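PDB 6BDE: 2,4-dihydroxyhept-2-ene-1,7-dioic acid aldolase from Kordia algicida OT-1, which binds heme b and, as an H-NOX protein, probably senses nitric oxide or oxygen in signalling. Local coordinates for residues 11-16 with 20-25. The protein carries 1 engineered substitution. Numbering follows the deposited sequence.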
ATOM      1  N   ASP A  11       2.593   8.414  11.901  1.00 49.50           N
ATOM      2  CA  ASP A  11       1.889   7.878  13.062  1.00 50.19           C
ATOM      3  C   ASP A  11       2.339   6.454  13.359  1.00 52.35           C
ATOM      4  O   ASP A  11       2.557   6.091  14.521  1.00 50.97           O
ATOM      5  CB  ASP A  11       0.377   7.920  12.830  1.00 56.12           C
ATOM      6  CG  ASP A  11      -0.219   9.287  13.098  1.00 67.47           C
ATOM      7  OD1 ASP A  11       0.511  10.166  13.602  1.00 73.64           O
ATOM      8  OD2 ASP A  11      -1.417   9.483  12.804  1.00 70.23           O
ATOM      9  N   LEU A  12       2.492   5.636  12.315  1.00 46.67           N
ATOM     10  CA  LEU A  12       2.942   4.261  12.504  1.00 48.13           C
ATOM     11  C   LEU A  12       4.394   4.213  12.962  1.00 47.04           C
ATOM     12  O   LEU A  12       4.769   3.347  13.762  1.00 47.54           O
ATOM     13  CB  LEU A  12       2.756   3.474  11.208  1.00 47.42           C
ATOM     14  CG  LEU A  12       2.908   1.955  11.293  1.00 50.09           C
ATOM     15  CD1 LEU A  12       2.025   1.391  12.393  1.00 51.87           C
ATOM     16  CD2 LEU A  12       2.579   1.315   9.956  1.00 48.05           C
ATOM     17  N   VAL A  13       5.227   5.130  12.463  1.00 41.43           N
ATOM     18  CA  VAL A  13       6.617   5.191  12.907  1.00 48.21           C
ATOM     19  C   VAL A  13       6.684   5.553  14.386  1.00 52.55           C
ATOM     20  O   VAL A  13       7.466   4.974  15.149  1.00 56.33           O
ATOM     21  CB  VAL A  13       7.413   6.186  12.043  1.00 47.53           C
ATOM     22  CG1 VAL A  13       8.840   6.311  12.553  1.00 50.16           C
ATOM     23  CG2 VAL A  13       7.400   5.751  10.586  1.00 42.03           C
ATOM     24  N   GLU A  14       5.865   6.516  14.812  1.00 50.26           N
ATOM     25  CA  GLU A  14       5.792   6.856  16.230  1.00 56.16           C
ATOM     26  C   GLU A  14       5.273   5.681  17.049  1.00 59.83           C
ATOM     27  O   GLU A  14       5.762   5.418  18.155  1.00 59.40           O
ATOM     28  CB  GLU A  14       4.904   8.086  16.428  1.00 58.72           C
ATOM     29  CG  GLU A  14       4.168   8.120  17.757  1.00 65.93           C
ATOM     30  CD  GLU A  14       3.959   9.526  18.281  1.00 70.44           C
ATOM     31  OE1 GLU A  14       4.095   9.729  19.504  1.00 74.41           O
ATOM     32  OE2 GLU A  14       3.654  10.428  17.470  1.00 74.55           O
ATOM     33  N   ASP A  15       4.290   4.955  16.512  1.00 60.57           N
ATOM     34  CA  ASP A  15       3.703   3.837  17.243  1.00 68.95           C
ATOM     35  C   ASP A  15       4.699   2.696  17.419  1.00 68.15           C
ATOM     36  O   ASP A  15       4.746   2.064  18.480  1.00 71.07           O
ATOM     37  CB  ASP A  15       2.447   3.350  16.521  1.00 70.89           C
ATOM     38  CG  ASP A  15       1.968   1.999  17.019  1.00 79.37           C
ATOM     39  OD1 ASP A  15       2.221   1.667  18.195  1.00 86.82           O
ATOM     40  OD2 ASP A  15       1.341   1.263  16.227  1.00 81.15           O
ATOM     41  N   LYS A  16       5.509   2.421  16.398  1.00 65.17           N
ATOM     42  CA  LYS A  16       6.373   1.246  16.401  1.00 62.37           C
ATOM     43  C   LYS A  16       7.792   1.532  16.878  1.00 64.84           C
ATOM     44  O   LYS A  16       8.363   0.724  17.617  1.00 65.92           O
ATOM     45  CB  LYS A  16       6.425   0.627  15.000  1.00 57.44           C
ATOM     46  CG  LYS A  16       7.322  -0.599  14.895  1.00 67.03           C
ATOM     47  CD  LYS A  16       6.834  -1.730  15.788  1.00 70.77           C
ATOM     48  CE  LYS A  16       5.461  -2.217  15.361  1.00 72.69           C
ATOM     49  NZ  LYS A  16       5.450  -2.637  13.934  1.00 72.72           N
ATOM     50  N   GLU A  20      11.238   9.821  18.905  1.00 65.73           N
ATOM     51  CA  GLU A  20      12.578  10.274  18.553  1.00 67.40           C
ATOM     52  C   GLU A  20      12.986   9.804  17.163  1.00 60.90           C
ATOM     53  O   GLU A  20      13.728  10.507  16.467  1.00 62.56           O
ATOM     54  CB  GLU A  20      13.590   9.793  19.595  1.00 76.60           C
ATOM     55  CG  GLU A  20      13.467   8.320  19.962  1.00 84.22           C
ATOM     56  CD  GLU A  20      12.480   8.073  21.086  1.00 88.75           C
ATOM     57  OE1 GLU A  20      11.930   6.954  21.162  1.00 86.83           O
ATOM     58  OE2 GLU A  20      12.250   9.000  21.891  1.00 93.63           O
ATOM     59  N   MET A  21      12.522   8.624  16.742  1.00 56.49           N
ATOM     60  CA  MET A  21      12.816   8.173  15.387  1.00 53.60           C
ATOM     61  C   MET A  21      12.073   9.011  14.354  1.00 54.85           C
ATOM     62  O   MET A  21      12.610   9.279  13.273  1.00 52.66           O
ATOM     63  CB  MET A  21      12.468   6.689  15.245  1.00 53.67           C
ATOM     64  CG  MET A  21      12.704   6.103  13.861  1.00 51.26           C
ATOM     65  SD  MET A  21      14.443   6.140  13.378  1.00 51.60           S
ATOM     66  CE  MET A  21      15.152   4.944  14.507  1.00 52.36           C
ATOM     67  N   VAL A  22      10.850   9.447  14.672  1.00 52.84           N
ATOM     68  CA  VAL A  22      10.114  10.335  13.775  1.00 51.34           C
ATOM     69  C   VAL A  22      10.895  11.624  13.559  1.00 58.90           C
ATOM     70  O   VAL A  22      11.056  12.093  12.426  1.00 57.81           O
ATOM     71  CB  VAL A  22       8.707  10.619  14.331  1.00 55.49           C
ATOM     72  CG1 VAL A  22       7.951  11.560  13.400  1.00 53.18           C
ATOM     73  CG2 VAL A  22       7.941   9.323  14.529  1.00 60.25           C
ATOM     74  N   ASP A  23      11.394  12.213  14.648  1.00 63.29           N
ATOM     75  CA  ASP A  23      12.216  13.413  14.537  1.00 65.38           C
ATOM     76  C   ASP A  23      13.523  13.130  13.810  1.00 60.75           C
ATOM     77  O   ASP A  23      14.041  14.002  13.104  1.00 56.54           O
ATOM     78  CB  ASP A  23      12.508  13.982  15.925  1.00 77.47           C
ATOM     79  CG  ASP A  23      11.260  14.467  16.631  1.00 87.55           C
ATOM     80  OD1 ASP A  23      11.112  14.188  17.839  1.00 92.40           O
ATOM     81  OD2 ASP A  23      10.427  15.131  15.979  1.00 88.94           O
ATOM     82  N   LYS A  24      14.069  11.922  13.969  1.00 59.04           N
ATOM     83  CA  LYS A  24      15.359  11.604  13.368  1.00 59.83           C
ATOM     84  C   LYS A  24      15.260  11.527  11.849  1.00 55.44           C
ATOM     85  O   LYS A  24      16.022  12.188  11.134  1.00 55.79           O
ATOM     86  CB  LYS A  24      15.897  10.292  13.940  1.00 57.01           C
ATOM     87  CG  LYS A  24      17.164   9.803  13.255  1.00 59.15           C
ATOM     88  CD  LYS A  24      18.016   8.953  14.184  1.00 62.47           C
ATOM     89  CE  LYS A  24      19.284   8.485  13.485  1.00 61.83           C
ATOM     90  NZ  LYS A  24      20.216   7.789  14.415  1.00 63.47           N
ATOM     91  N   ILE A  25      14.324  10.722  11.336  1.00 48.88           N
ATOM     92  CA  ILE A  25      14.206  10.570   9.889  1.00 47.66           C
ATOM     93  C   ILE A  25      13.769  11.876   9.241  1.00 49.20           C
ATOM     94  O   ILE A  25      14.078  12.129   8.070  1.00 49.84           O
ATOM     95  CB  ILE A  25      13.248   9.414   9.541  1.00 46.98           C
ATOM     96  CG1 ILE A  25      11.820   9.732   9.991  1.00 43.29           C
ATOM     97  CG2 ILE A  25      13.733   8.115  10.167  1.00 43.92           C
ATOM     98  CD1 ILE A  25      10.797   8.715   9.528  1.00 45.06           C
TER
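Val-13 reaches from helix 3-17 into the face of helix 19-27 that carries Met-21, Val-22 and Ile-25, and its CG1 methyl touches all three. The tight part is the buried Val-13 against Val-22, whose CG2 lies 3.7 Å from Val-13 CG1. Met-21 meets the same methyl with its CG at 4.1 Å, the two side chains crossing at about a right angle, and Ile-25 is the looser neighbour, with CD1 4.3 Å from Val-13 CG1. What puts CG1 in this position is a first torsion of 177°, with the methyl anti to the backbone N. Val-22 has the same rotamer, but here it is CG2, the methyl beside its own backbone N, that does the touching. Val-22 CG2 also lies 3.5 Å from Glu-14 N and 3.8 Å from Glu-14 CB.

Beyond its CB, Glu-14 heads outward to solvent, its carboxylate taking no part; it adds little more than CB and backbone, and this side of the contact is open. On the other flank the Met-21 chain bends twice, turning its end off helix 3-17; Met-21 and Ile-25 also rest on helix 45-59, at Asn-58, and Met-21 on Leu-55 as well. The segments approach to 8.6 Å between axes at 133°, as parts of two consecutive helices that turn back on each other at the start of the H-NOX domain, away from the residues that bind the heme. Meeting through aliphatic carbons and a methyl set on the Glu-14 backbone, 11-16 and 20-25 form an apolar contact that probably rests on dispersion and burial of aliphatic surface, with no directional polar bond between the segments.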